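Local coordinates for protein putative transcriptional regulator, LysR family (Vibrio parahaemolyticus, PDB 3OXN) that probably acts as a DNA-binding transcriptional regulator, represented here by its substrate-binding domain without the helix-turn-helix part, at residues D58-Q63 / C74-P79; A29-L34 / Y148-A153; F36-I41 / F50-L55. All coordinates share one frame; numbering follows the deposited sequence.

Contact 1: residues D58-Q63 / C74-P79; sequences DRLSDQ and CRPTGP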
ATOM      1  N   ASP A  58      -2.223   7.638  14.087  1.00 43.91           N
ATOM      2  CA  ASP A  58      -2.748   8.244  15.317  1.00 40.59           C
ATOM      3  C   ASP A  58      -3.199   7.158  16.274  1.00 35.19           C
ATOM      4  O   ASP A  58      -3.467   7.415  17.442  1.00 34.51           O
ATOM      5  CB  ASP A  58      -3.891   9.212  15.017  1.00 40.44           C
ATOM      6  CG  ASP A  58      -3.748   9.871  13.651  1.00 51.35           C
ATOM      7  OD1 ASP A  58      -3.418  11.080  13.586  1.00 50.66           O
ATOM      8  OD2 ASP A  58      -3.948   9.162  12.636  1.00 55.69           O
ATOM      9  N   ARG A  59      -3.252   5.935  15.765  1.00 32.96           N
ATOM     10  CA  ARG A  59      -3.652   4.783  16.558  1.00 36.01           C
ATOM     11  C   ARG A  59      -2.479   3.840  16.759  1.00 33.63           C
ATOM     12  O   ARG A  59      -2.672   2.667  17.057  1.00 35.03           O
ATOM     13  CB  ARG A  59      -4.796   4.012  15.871  1.00 37.69           C
ATOM     14  CG  ARG A  59      -5.928   4.881  15.371  1.00 36.76           C
ATOM     15  CD  ARG A  59      -7.240   4.110  15.287  1.00 40.54           C
ATOM     16  NE  ARG A  59      -7.514   3.376  16.521  1.00 39.90           N
ATOM     17  CZ  ARG A  59      -7.584   2.048  16.609  1.00 39.35           C
ATOM     18  NH1 ARG A  59      -7.422   1.286  15.529  1.00 33.87           N
ATOM     19  NH2 ARG A  59      -7.837   1.482  17.781  1.00 38.45           N
ATOM     20  N   LEU A  60      -1.267   4.355  16.578  1.00 34.87           N
ATOM     21  CA  LEU A  60      -0.054   3.561  16.736  1.00 30.99           C
ATOM     22  C   LEU A  60      -0.082   2.722  18.014  1.00 32.04           C
ATOM     23  O   LEU A  60       0.078   1.490  17.982  1.00 29.56           O
ATOM     24  CB  LEU A  60       1.171   4.476  16.749  1.00 31.14           C
ATOM     25  CG  LEU A  60       2.521   3.831  17.087  1.00 30.23           C
ATOM     26  CD1 LEU A  60       2.921   2.838  16.017  1.00 27.92           C
ATOM     27  CD2 LEU A  60       3.597   4.881  17.271  1.00 30.79           C
ATOM     28  N   SER A  61      -0.270   3.404  19.140  1.00 31.38           N
ATOM     29  CA  SER A  61      -0.239   2.750  20.435  1.00 29.38           C
ATOM     30  C   SER A  61      -1.468   1.885  20.662  1.00 33.61           C
ATOM     31  O   SER A  61      -1.394   0.860  21.341  1.00 36.26           O
ATOM     32  CB  SER A  61      -0.115   3.777  21.549  1.00 28.68           C
ATOM     33  OG  SER A  61      -0.069   3.136  22.806  1.00 26.57           O
ATOM     34  N   ASP A  62      -2.599   2.288  20.099  1.00 29.97           N
ATOM     35  CA  ASP A  62      -3.789   1.474  20.214  1.00 32.85           C
ATOM     36  C   ASP A  62      -3.593   0.191  19.432  1.00 33.47           C
ATOM     37  O   ASP A  62      -4.090  -0.879  19.806  1.00 32.96           O
ATOM     38  CB  ASP A  62      -5.019   2.224  19.700  1.00 34.23           C
ATOM     39  CG  ASP A  62      -5.620   3.120  20.752  1.00 36.23           C
ATOM     40  OD1 ASP A  62      -5.053   3.170  21.870  1.00 35.77           O
ATOM     41  OD2 ASP A  62      -6.646   3.778  20.460  1.00 39.03           O
ATOM     42  N   GLN A  63      -2.865   0.312  18.334  1.00 32.08           N
ATOM     43  CA  GLN A  63      -2.646  -0.816  17.453  1.00 32.68           C
ATOM     44  C   GLN A  63      -1.741  -1.878  18.107  1.00 33.81           C
ATOM     45  O   GLN A  63      -2.054  -3.069  18.068  1.00 33.62           O
ATOM     46  CB  GLN A  63      -2.113  -0.337  16.098  1.00 31.95           C
ATOM     47  CG  GLN A  63      -2.820  -0.997  14.923  1.00 36.17           C
ATOM     48  CD  GLN A  63      -2.606  -0.273  13.613  1.00 36.32           C
ATOM     49  OE1 GLN A  63      -2.210   0.899  13.592  1.00 35.94           O
ATOM     50  NE2 GLN A  63      -2.885  -0.967  12.501  1.00 32.66           N
ATOM     51  N   CYS A  74       7.599   2.511  11.728  1.00 25.71           N
ATOM     52  CA  CYS A  74       7.181   3.781  11.164  1.00 26.74           C
ATOM     53  C   CYS A  74       7.999   4.929  11.715  1.00 28.78           C
ATOM     54  O   CYS A  74       8.989   4.729  12.390  1.00 27.28           O
ATOM     55  CB  CYS A  74       5.730   4.043  11.537  1.00 31.75           C
ATOM     56  SG  CYS A  74       5.486   4.422  13.302  1.00 28.97           S
ATOM     57  N   ARG A  75       7.551   6.143  11.417  1.00 33.75           N
ATOM     58  CA  ARG A  75       8.019   7.345  12.093  1.00 31.15           C
ATOM     59  C   ARG A  75       6.921   7.858  13.030  1.00 33.73           C
ATOM     60  O   ARG A  75       6.020   8.569  12.598  1.00 36.51           O
ATOM     61  CB  ARG A  75       8.341   8.421  11.067  1.00 28.81           C
ATOM     62  CG  ARG A  75       9.187   9.524  11.618  1.00 33.29           C
ATOM     63  CD  ARG A  75       9.185  10.744  10.722  1.00 34.12           C
ATOM     64  NE  ARG A  75       8.473  11.855  11.348  1.00 37.93           N
ATOM     65  CZ  ARG A  75       9.060  12.757  12.124  1.00 36.95           C
ATOM     66  NH1 ARG A  75      10.370  12.678  12.359  1.00 35.15           N
ATOM     67  NH2 ARG A  75       8.345  13.733  12.661  1.00 36.42           N
ATOM     68  N   PRO A  76       6.978   7.486  14.315  1.00 34.54           N
ATOM     69  CA  PRO A  76       5.988   7.987  15.278  1.00 38.21           C
ATOM     70  C   PRO A  76       5.890   9.506  15.249  1.00 40.81           C
ATOM     71  O   PRO A  76       6.898  10.180  15.469  1.00 41.74           O
ATOM     72  CB  PRO A  76       6.560   7.558  16.625  1.00 35.22           C
ATOM     73  CG  PRO A  76       7.415   6.399  16.316  1.00 37.91           C
ATOM     74  CD  PRO A  76       7.991   6.634  14.953  1.00 32.76           C
ATOM     75  N   THR A  77       4.696  10.033  14.999  1.00 41.51           N
ATOM     76  CA  THR A  77       4.498  11.482  14.934  1.00 45.83           C
ATOM     77  C   THR A  77       4.746  12.160  16.286  1.00 44.50           C
ATOM     78  O   THR A  77       4.509  13.355  16.435  1.00 46.17           O
ATOM     79  CB  THR A  77       3.076  11.864  14.398  1.00 47.32           C
ATOM     80  OG1 THR A  77       2.060  11.164  15.136  1.00 46.56           O
ATOM     81  CG2 THR A  77       2.938  11.530  12.904  1.00 40.71           C
ATOM     82  N   GLY A  78       5.218  11.396  17.267  1.00 44.21           N
ATOM     83  CA  GLY A  78       5.547  11.948  18.574  1.00 45.78           C
ATOM     84  C   GLY A  78       6.097  10.923  19.554  1.00 47.20           C
ATOM     85  O   GLY A  78       6.215   9.746  19.226  1.00 47.94           O
ATOM     86  N   PRO A  79       6.436  11.370  20.771  1.00 49.54           N
ATOM     87  CA  PRO A  79       6.933  10.501  21.847  1.00 48.86           C
ATOM     88  C   PRO A  79       6.000   9.319  22.090  1.00 48.87           C
ATOM     89  O   PRO A  79       4.787   9.495  22.130  1.00 44.61           O
ATOM     90  CB  PRO A  79       6.931  11.422  23.069  1.00 50.77           C
ATOM     91  CG  PRO A  79       7.033  12.794  22.513  1.00 52.02           C
ATOM     92  CD  PRO A  79       6.320  12.774  21.199  1.00 53.73           C
TER
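Leu60 reaches from the first turn of its helix to Cys74 and Pro76, and its two methyl branches carry the whole contact. It is apolar throughout. CD1 approaches the sulfur, with Leu60 CD1 4.1 Å from Cys74 SG, while the other branch meets the proline ring, Leu60 CD2 lying 4.0 Å from Pro76 CB. The leucine chain meets that ring at a slant. With CG swung opposite the backbone nitrogen (chi1 172°), the isobutyl group extends away from its helix and its fork spreads over both partners. Cys74 has SG between its own backbone nitrogen and carbonyl carbon (chi1 71°), which turns the sulfur to the helix side. The patch is small, about 103 Å² in all, and both Leu60 and Cys74 are buried.

The polar groups work within the helical segment or beyond the pair. Arg59 stands at the N-cap position, and its carbonyl takes the hydrogen bond that starts the helix, Gln63 N to Arg59 O at 2.7 Å. The guanidinium group makes a long salt bridge to Asp62 within the same segment, Arg59 NH2 to Asp62 OD2 3.7 Å, and a salt bridge to Glu67 besides.

In the fold, the short helix 60-65 precedes strand 71-74, a central strand of one of the two lobes, and the loop after that strand folds back beside the helix start. Leu55 also touches Cys74, and Pro76 leans on Ser195 and Ile197 of the antiparallel strand 194-199.

Contact 2: residues A29-L34 / Y148-A153; sequences AMQTIL and YHLEAA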
ATOM      1  N   ALA A  29       7.810   1.466   4.376  1.00 35.28           N
ATOM      2  CA  ALA A  29       8.384   0.334   5.102  1.00 37.81           C
ATOM      3  C   ALA A  29       8.067  -0.975   4.409  1.00 36.97           C
ATOM      4  O   ALA A  29       8.827  -1.937   4.501  1.00 36.68           O
ATOM      5  CB  ALA A  29       7.866   0.300   6.532  1.00 34.00           C
HETATM    6  N   MSE A  30       6.945  -0.979   3.697  1.00 34.60           N
HETATM    7  CA  MSE A  30       6.331  -2.191   3.194  1.00 33.68           C
HETATM    8  C   MSE A  30       6.826  -2.514   1.807  1.00 36.08           C
HETATM    9  O   MSE A  30       6.578  -3.597   1.281  1.00 37.79           O
HETATM   10  CB  MSE A  30       4.812  -2.013   3.167  1.00 36.93           C
HETATM   11  CG  MSE A  30       4.073  -3.308   3.286  1.00 41.13           C
HETATM   12 SE   MSE A  30       4.703  -4.298   4.854  1.00 39.20          SE
HETATM   13  CE  MSE A  30       4.632  -6.096   4.073  1.00 34.47           C
ATOM     14  N   GLN A  31       7.526  -1.556   1.214  1.00 39.66           N
ATOM     15  CA  GLN A  31       8.030  -1.686  -0.148  1.00 41.23           C
ATOM     16  C   GLN A  31       9.559  -1.705  -0.213  1.00 39.34           C
ATOM     17  O   GLN A  31      10.134  -2.180  -1.191  1.00 40.16           O
ATOM     18  CB  GLN A  31       7.496  -0.536  -1.005  1.00 40.39           C
ATOM     19  CG  GLN A  31       6.103  -0.765  -1.566  1.00 43.55           C
ATOM     20  CD  GLN A  31       5.451   0.518  -2.058  1.00 47.71           C
ATOM     21  OE1 GLN A  31       4.439   0.483  -2.765  1.00 54.90           O
ATOM     22  NE2 GLN A  31       6.022   1.660  -1.678  1.00 43.23           N
ATOM     23  N   THR A  32      10.214  -1.184   0.818  1.00 36.88           N
ATOM     24  CA  THR A  32      11.642  -0.939   0.733  1.00 37.52           C
ATOM     25  C   THR A  32      12.384  -1.659   1.831  1.00 39.35           C
ATOM     26  O   THR A  32      13.527  -2.076   1.639  1.00 45.29           O
ATOM     27  CB  THR A  32      11.975   0.565   0.840  1.00 37.35           C
ATOM     28  OG1 THR A  32      11.742   1.000   2.179  1.00 39.09           O
ATOM     29  CG2 THR A  32      11.116   1.394  -0.101  1.00 35.04           C
ATOM     30  N   ILE A  33      11.750  -1.802   2.988  1.00 37.61           N
ATOM     31  CA  ILE A  33      12.434  -2.410   4.124  1.00 39.02           C
ATOM     32  C   ILE A  33      12.186  -3.889   4.208  1.00 39.28           C
ATOM     33  O   ILE A  33      13.076  -4.695   3.977  1.00 44.44           O
ATOM     34  CB  ILE A  33      11.975  -1.842   5.470  1.00 37.60           C
ATOM     35  CG1 ILE A  33      12.036  -0.319   5.478  1.00 37.03           C
ATOM     36  CG2 ILE A  33      12.831  -2.418   6.576  1.00 33.22           C
ATOM     37  CD1 ILE A  33      11.757   0.270   6.838  1.00 35.54           C
ATOM     38  N   LEU A  34      10.964  -4.238   4.572  1.00 38.57           N
ATOM     39  CA  LEU A  34      10.621  -5.620   4.832  1.00 39.46           C
ATOM     40  C   LEU A  34      10.836  -6.552   3.640  1.00 39.49           C
ATOM     41  O   LEU A  34      11.412  -7.621   3.802  1.00 42.60           O
ATOM     42  CB  LEU A  34       9.210  -5.714   5.417  1.00 39.03           C
ATOM     43  CG  LEU A  34       9.272  -5.181   6.853  1.00 37.30           C
ATOM     44  CD1 LEU A  34       8.081  -4.321   7.208  1.00 35.80           C
ATOM     45  CD2 LEU A  34       9.440  -6.325   7.838  1.00 37.94           C
ATOM     46  N   TYR A 148      -0.469   6.636  -1.627  1.00 39.23           N
ATOM     47  CA  TYR A 148       0.276   5.856  -0.641  1.00 40.12           C
ATOM     48  C   TYR A 148       0.899   4.604  -1.232  1.00 42.99           C
ATOM     49  O   TYR A 148       1.998   4.218  -0.832  1.00 40.79           O
ATOM     50  CB  TYR A 148      -0.596   5.511   0.563  1.00 44.54           C
ATOM     51  CG  TYR A 148      -0.395   6.436   1.751  1.00 47.93           C
ATOM     52  CD1 TYR A 148       0.744   6.333   2.551  1.00 47.00           C
ATOM     53  CD2 TYR A 148      -1.343   7.406   2.077  1.00 46.49           C
ATOM     54  CE1 TYR A 148       0.935   7.169   3.646  1.00 45.77           C
ATOM     55  CE2 TYR A 148      -1.164   8.243   3.174  1.00 48.43           C
ATOM     56  CZ  TYR A 148      -0.024   8.120   3.954  1.00 47.48           C
ATOM     57  OH  TYR A 148       0.156   8.947   5.047  1.00 51.10           O
ATOM     58  N   HIS A 149       0.198   3.965  -2.168  1.00 41.78           N
ATOM     59  CA  HIS A 149       0.870   3.078  -3.105  1.00 42.78           C
ATOM     60  C   HIS A 149       1.239   4.023  -4.227  1.00 43.93           C
ATOM     61  O   HIS A 149       0.546   5.017  -4.441  1.00 39.03           O
ATOM     62  CB  HIS A 149      -0.053   1.970  -3.611  1.00 42.53           C
ATOM     63  CG  HIS A 149      -0.722   1.194  -2.511  1.00 51.58           C
ATOM     64  ND1 HIS A 149      -0.022   0.502  -1.555  1.00 52.13           N
ATOM     65  CD2 HIS A 149      -2.039   1.003  -2.231  1.00 50.05           C
ATOM     66  CE1 HIS A 149      -0.873  -0.075  -0.716  1.00 49.52           C
ATOM     67  NE2 HIS A 149      -2.097   0.211  -1.109  1.00 45.27           N
ATOM     68  N   LEU A 150       2.337   3.759  -4.924  1.00 43.73           N
ATOM     69  CA  LEU A 150       2.731   4.656  -6.001  1.00 41.58           C
ATOM     70  C   LEU A 150       2.184   4.306  -7.388  1.00 44.03           C
ATOM     71  O   LEU A 150       2.351   5.093  -8.320  1.00 46.54           O
ATOM     72  CB  LEU A 150       4.252   4.860  -6.068  1.00 43.02           C
ATOM     73  CG  LEU A 150       5.281   3.723  -6.157  1.00 44.49           C
ATOM     74  CD1 LEU A 150       4.730   2.336  -6.565  1.00 41.72           C
ATOM     75  CD2 LEU A 150       6.358   4.193  -7.122  1.00 39.93           C
ATOM     76  N   GLU A 151       1.535   3.154  -7.545  1.00 43.14           N
ATOM     77  CA  GLU A 151       0.931   2.838  -8.841  1.00 42.00           C
ATOM     78  C   GLU A 151      -0.123   3.863  -9.261  1.00 39.95           C
ATOM     79  O   GLU A 151      -0.656   3.793 -10.362  1.00 40.49           O
ATOM     80  CB  GLU A 151       0.348   1.427  -8.876  1.00 42.90           C
ATOM     81  CG  GLU A 151       0.227   0.774  -7.511  1.00 51.19           C
ATOM     82  CD  GLU A 151       1.205  -0.388  -7.312  1.00 53.56           C
ATOM     83  OE1 GLU A 151       1.268  -1.287  -8.195  1.00 47.34           O
ATOM     84  OE2 GLU A 151       1.893  -0.395  -6.260  1.00 54.64           O
ATOM     85  N   ALA A 152      -0.410   4.823  -8.389  1.00 41.41           N
ATOM     86  CA  ALA A 152      -1.349   5.897  -8.717  1.00 43.03           C
ATOM     87  C   ALA A 152      -0.624   7.050  -9.403  1.00 40.49           C
ATOM     88  O   ALA A 152      -1.086   7.563 -10.418  1.00 39.88           O
ATOM     89  CB  ALA A 152      -2.088   6.393  -7.462  1.00 40.44           C
ATOM     90  N   ALA A 153       0.509   7.463  -8.843  1.00 42.38           N
ATOM     91  CA  ALA A 153       1.336   8.468  -9.501  1.00 40.20           C
ATOM     92  C   ALA A 153       1.834   7.907 -10.832  1.00 37.80           C
ATOM     93  O   ALA A 153       1.760   8.587 -11.852  1.00 37.19           O
ATOM     94  CB  ALA A 153       2.491   8.895  -8.616  1.00 38.51           C
TER
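The carboxamide of Gln31 is the flat group at the centre, with its OE1 reaching toward His149, Leu150 and Glu151. Leu150 CD1 lies to one side of the amide plane, 4.2 Å from Gln31 OE1, and the backbone of His149 lies off the other side, its CA 4.4 Å from the same oxygen. The domain has the two-lobed periplasmic-binding-protein fold, and this contact bridges the lobes: helix 28-44 belongs to one sheet's lobe, and the loop after strand 142-146 to the other's. The imidazole of His149 does not stack on the amide; it meets the His149 ring of the second subunit, the planes at about 70°.

In relatives the cleft between the lobes is where effectors bind, though no ligand is identified here. Gln31 gets across because its chain is extended beyond CB (chi2 163°).

The touch is light, about 98 Å², and made without hydrogen bonds. Gln31 OE1 faces another oxygen, Glu151 OE2, at 4.4 Å. A weak hydrogen bond between His149 ND1 and Asp27 OD2 adds a second tie between the lobes. Gln31 sits within a wider, pi-type turn, where Ala29 O accepts from both Leu34 N (3.1 Å) and Ile33 N (3.3 Å).

Contact 3: residues F36-I41 / F50-L55; sequences FALPRI and FNFLPL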
ATOM      1  N   PHE A  36      13.042  -6.403   1.624  1.00 45.66           N
ATOM      2  CA  PHE A  36      14.465  -6.604   1.802  1.00 45.83           C
ATOM      3  C   PHE A  36      14.743  -7.591   2.950  1.00 47.02           C
ATOM      4  O   PHE A  36      15.506  -8.551   2.794  1.00 50.30           O
ATOM      5  CB  PHE A  36      15.130  -5.259   2.070  1.00 43.23           C
ATOM      6  CG  PHE A  36      16.626  -5.313   2.102  1.00 51.31           C
ATOM      7  CD1 PHE A  36      17.372  -4.976   0.979  1.00 55.75           C
ATOM      8  CD2 PHE A  36      17.291  -5.695   3.254  1.00 51.48           C
ATOM      9  CE1 PHE A  36      18.755  -5.018   1.008  1.00 56.14           C
ATOM     10  CE2 PHE A  36      18.674  -5.740   3.289  1.00 53.10           C
ATOM     11  CZ  PHE A  36      19.406  -5.402   2.164  1.00 55.07           C
ATOM     12  N   ALA A  37      14.108  -7.364   4.093  1.00 44.09           N
ATOM     13  CA  ALA A  37      14.403  -8.133   5.300  1.00 42.63           C
ATOM     14  C   ALA A  37      13.699  -9.487   5.369  1.00 44.71           C
ATOM     15  O   ALA A  37      13.944 -10.263   6.287  1.00 45.95           O
ATOM     16  CB  ALA A  37      14.073  -7.303   6.546  1.00 40.42           C
ATOM     17  N   LEU A  38      12.815  -9.775   4.419  1.00 45.60           N
ATOM     18  CA  LEU A  38      12.008 -10.993   4.510  1.00 44.00           C
ATOM     19  C   LEU A  38      12.731 -12.293   4.103  1.00 43.82           C
ATOM     20  O   LEU A  38      12.473 -13.342   4.672  1.00 43.83           O
ATOM     21  CB  LEU A  38      10.674 -10.839   3.760  1.00 41.12           C
ATOM     22  CG  LEU A  38       9.485 -10.257   4.540  1.00 40.39           C
ATOM     23  CD1 LEU A  38       8.390  -9.819   3.610  1.00 36.11           C
ATOM     24  CD2 LEU A  38       8.933 -11.247   5.546  1.00 41.44           C
ATOM     25  N   PRO A  39      13.628 -12.235   3.110  1.00 42.51           N
ATOM     26  CA  PRO A  39      14.242 -13.505   2.708  1.00 42.97           C
ATOM     27  C   PRO A  39      15.099 -14.132   3.804  1.00 45.16           C
ATOM     28  O   PRO A  39      15.022 -15.341   4.021  1.00 44.55           O
ATOM     29  CB  PRO A  39      15.090 -13.109   1.504  1.00 43.84           C
ATOM     30  CG  PRO A  39      14.394 -11.908   0.947  1.00 44.24           C
ATOM     31  CD  PRO A  39      13.887 -11.162   2.137  1.00 42.67           C
ATOM     32  N   ARG A  40      15.896 -13.323   4.496  1.00 49.14           N
ATOM     33  CA  ARG A  40      16.663 -13.829   5.632  1.00 48.81           C
ATOM     34  C   ARG A  40      15.783 -14.281   6.791  1.00 50.07           C
ATOM     35  O   ARG A  40      16.185 -15.150   7.546  1.00 54.27           O
ATOM     36  CB  ARG A  40      17.706 -12.819   6.119  1.00 55.73           C
ATOM     37  CG  ARG A  40      19.154 -13.211   5.763  1.00 67.62           C
ATOM     38  CD  ARG A  40      19.658 -12.556   4.463  1.00 69.42           C
ATOM     39  NE  ARG A  40      20.651 -11.509   4.723  1.00 72.92           N
ATOM     40  CZ  ARG A  40      21.950 -11.746   4.901  1.00 78.00           C
ATOM     41  NH1 ARG A  40      22.413 -12.993   4.842  1.00 77.83           N
ATOM     42  NH2 ARG A  40      22.792 -10.743   5.136  1.00 73.52           N
ATOM     43  N   ILE A  41      14.588 -13.699   6.932  1.00 50.03           N
ATOM     44  CA  ILE A  41      13.657 -14.097   7.996  1.00 46.95           C
ATOM     45  C   ILE A  41      13.197 -15.536   7.820  1.00 43.90           C
ATOM     46  O   ILE A  41      13.318 -16.348   8.730  1.00 43.92           O
ATOM     47  CB  ILE A  41      12.381 -13.207   8.049  1.00 42.96           C
ATOM     48  CG1 ILE A  41      12.730 -11.750   8.345  1.00 42.52           C
ATOM     49  CG2 ILE A  41      11.439 -13.711   9.110  1.00 35.52           C
ATOM     50  CD1 ILE A  41      13.427 -11.566   9.660  1.00 45.00           C
ATOM     51  N   PHE A  50       3.796 -14.506   8.801  1.00 37.21           N
ATOM     52  CA  PHE A  50       3.715 -13.047   8.917  1.00 35.68           C
ATOM     53  C   PHE A  50       2.361 -12.397   8.625  1.00 33.84           C
ATOM     54  O   PHE A  50       1.647 -12.772   7.696  1.00 31.90           O
ATOM     55  CB  PHE A  50       4.768 -12.392   8.035  1.00 36.68           C
ATOM     56  CG  PHE A  50       6.069 -12.187   8.721  1.00 34.49           C
ATOM     57  CD1 PHE A  50       6.249 -11.112   9.567  1.00 36.90           C
ATOM     58  CD2 PHE A  50       7.105 -13.066   8.532  1.00 35.86           C
ATOM     59  CE1 PHE A  50       7.442 -10.911  10.205  1.00 37.27           C
ATOM     60  CE2 PHE A  50       8.291 -12.879   9.172  1.00 38.03           C
ATOM     61  CZ  PHE A  50       8.465 -11.794  10.007  1.00 38.05           C
ATOM     62  N   ASN A  51       2.037 -11.391   9.421  1.00 32.50           N
ATOM     63  CA  ASN A  51       0.830 -10.622   9.197  1.00 33.54           C
ATOM     64  C   ASN A  51       1.084  -9.116   9.176  1.00 32.58           C
ATOM     65  O   ASN A  51       1.181  -8.478  10.222  1.00 34.65           O
ATOM     66  CB  ASN A  51      -0.229 -10.955  10.239  1.00 33.49           C
ATOM     67  CG  ASN A  51      -1.616 -10.578   9.777  1.00 37.65           C
ATOM     68  OD1 ASN A  51      -1.878 -10.543   8.580  1.00 39.06           O
ATOM     69  ND2 ASN A  51      -2.508 -10.289  10.715  1.00 36.98           N
ATOM     70  N   PHE A  52       1.195  -8.548   7.984  1.00 31.35           N
ATOM     71  CA  PHE A  52       1.433  -7.118   7.859  1.00 32.55           C
ATOM     72  C   PHE A  52       0.139  -6.368   7.609  1.00 32.28           C
ATOM     73  O   PHE A  52      -0.649  -6.737   6.743  1.00 34.58           O
ATOM     74  CB  PHE A  52       2.395  -6.845   6.721  1.00 30.35           C
ATOM     75  CG  PHE A  52       3.765  -7.395   6.946  1.00 33.55           C
ATOM     76  CD1 PHE A  52       4.669  -6.722   7.756  1.00 32.24           C
ATOM     77  CD2 PHE A  52       4.151  -8.588   6.339  1.00 34.41           C
ATOM     78  CE1 PHE A  52       5.935  -7.220   7.952  1.00 34.52           C
ATOM     79  CE2 PHE A  52       5.408  -9.105   6.527  1.00 33.39           C
ATOM     80  CZ  PHE A  52       6.312  -8.421   7.335  1.00 38.99           C
ATOM     81  N   LEU A  53      -0.088  -5.313   8.369  1.00 30.02           N
ATOM     82  CA  LEU A  53      -1.272  -4.502   8.142  1.00 34.91           C
ATOM     83  C   LEU A  53      -0.921  -3.038   8.201  1.00 31.10           C
ATOM     84  O   LEU A  53       0.088  -2.667   8.776  1.00 29.56           O
ATOM     85  CB  LEU A  53      -2.386  -4.844   9.138  1.00 34.03           C
ATOM     86  CG  LEU A  53      -1.922  -5.173  10.550  1.00 31.50           C
ATOM     87  CD1 LEU A  53      -1.660  -3.891  11.319  1.00 32.07           C
ATOM     88  CD2 LEU A  53      -2.960  -6.022  11.240  1.00 30.92           C
ATOM     89  N   PRO A  54      -1.747  -2.207   7.570  1.00 34.87           N
ATOM     90  CA  PRO A  54      -1.546  -0.758   7.582  1.00 33.73           C
ATOM     91  C   PRO A  54      -1.499  -0.155   8.988  1.00 34.24           C
ATOM     92  O   PRO A  54      -2.447  -0.289   9.778  1.00 34.82           O
ATOM     93  CB  PRO A  54      -2.764  -0.241   6.816  1.00 31.35           C
ATOM     94  CG  PRO A  54      -3.087  -1.347   5.876  1.00 32.67           C
ATOM     95  CD  PRO A  54      -2.829  -2.603   6.655  1.00 33.65           C
ATOM     96  N   LEU A  55      -0.381   0.500   9.290  1.00 32.16           N
ATOM     97  CA  LEU A  55      -0.295   1.374  10.447  1.00 32.43           C
ATOM     98  C   LEU A  55      -1.348   2.463  10.313  1.00 36.41           C
ATOM     99  O   LEU A  55      -1.494   3.060   9.248  1.00 40.53           O
ATOM    100  CB  LEU A  55       1.073   2.046  10.499  1.00 29.65           C
ATOM    101  CG  LEU A  55       1.479   2.449  11.917  1.00 34.66           C
ATOM    102  CD1 LEU A  55       2.409   1.373  12.491  1.00 30.77           C
ATOM    103  CD2 LEU A  55       2.140   3.833  11.971  1.00 33.28           C
TER
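Phe50 takes Leu38 on one face of its ring and Ile41 at the edge, and these three side chains make most of the contact. Leu38 CD2 sits over the ring as a CH-pi partner, 4.2 Å from the Phe50 centroid and 23° off the ring normal. It is shifted toward the rim, on the side of CD2 and CE2, and the nearest ring atom is Phe50 CD2, 3.9 Å from Leu38 CD2. Leu38 and Phe50 run antiparallel to one another, with the leucine methyl over the ring face.

Ile41 comes at about a right angle to the phenylalanine. Its CG2 lies near the ring plane, next to CE2 and CZ; Phe50 CZ is 3.7 Å from Ile41 CG2. With chi1 at -62°, CG2 stands opposite the backbone nitrogen, and this branch is the one that faces the strand. At this resolution the close fit at the ring edge should not be read as strain.

Leu38 has a second job. While CD2 covers Phe50, its other methyl turns to the next inward-facing residue of the strand, Leu38 CD1 being 4.2 Å from Phe52 CE2. The leucine fork thus spans two aromatic rings, and about 152 Å² is buried in all.

This is the return half of a beta-alpha-beta crossover: helix 28-44 packs on strand 49-54, their local axes 12.7 Å apart and nearly antiparallel (166°). Strand 20-25 lies alongside the strand, helix 206-227 touches Ile41 through Val214, and on the outer edge Phe50 and Asn51 pair with a parallel strand of the second subunit, continuing the sheet.

Contacts 2 and 3 share helix 28-44: its early turns face the other lobe in contact 2, its later turns hold strand 49-54 in contact 3. Their centres are 13 Å apart, and they meet where Leu34 CD2 packs 3.6 Å from Phe52 CE1. Contact 1 follows contact 3 along the chain, with centres 18 Å apart, and is joined to it by a probable hydrogen bond from Gln63 NE2 to Pro54 O, 2.8 Å. Contacts 1 and 2 do not touch; their nearest atoms are about 6 Å apart. Contacts 1 and 3 lie within one lobe, whereas contact 2 joins it to the other, and both 2 and 3 border the second subunit.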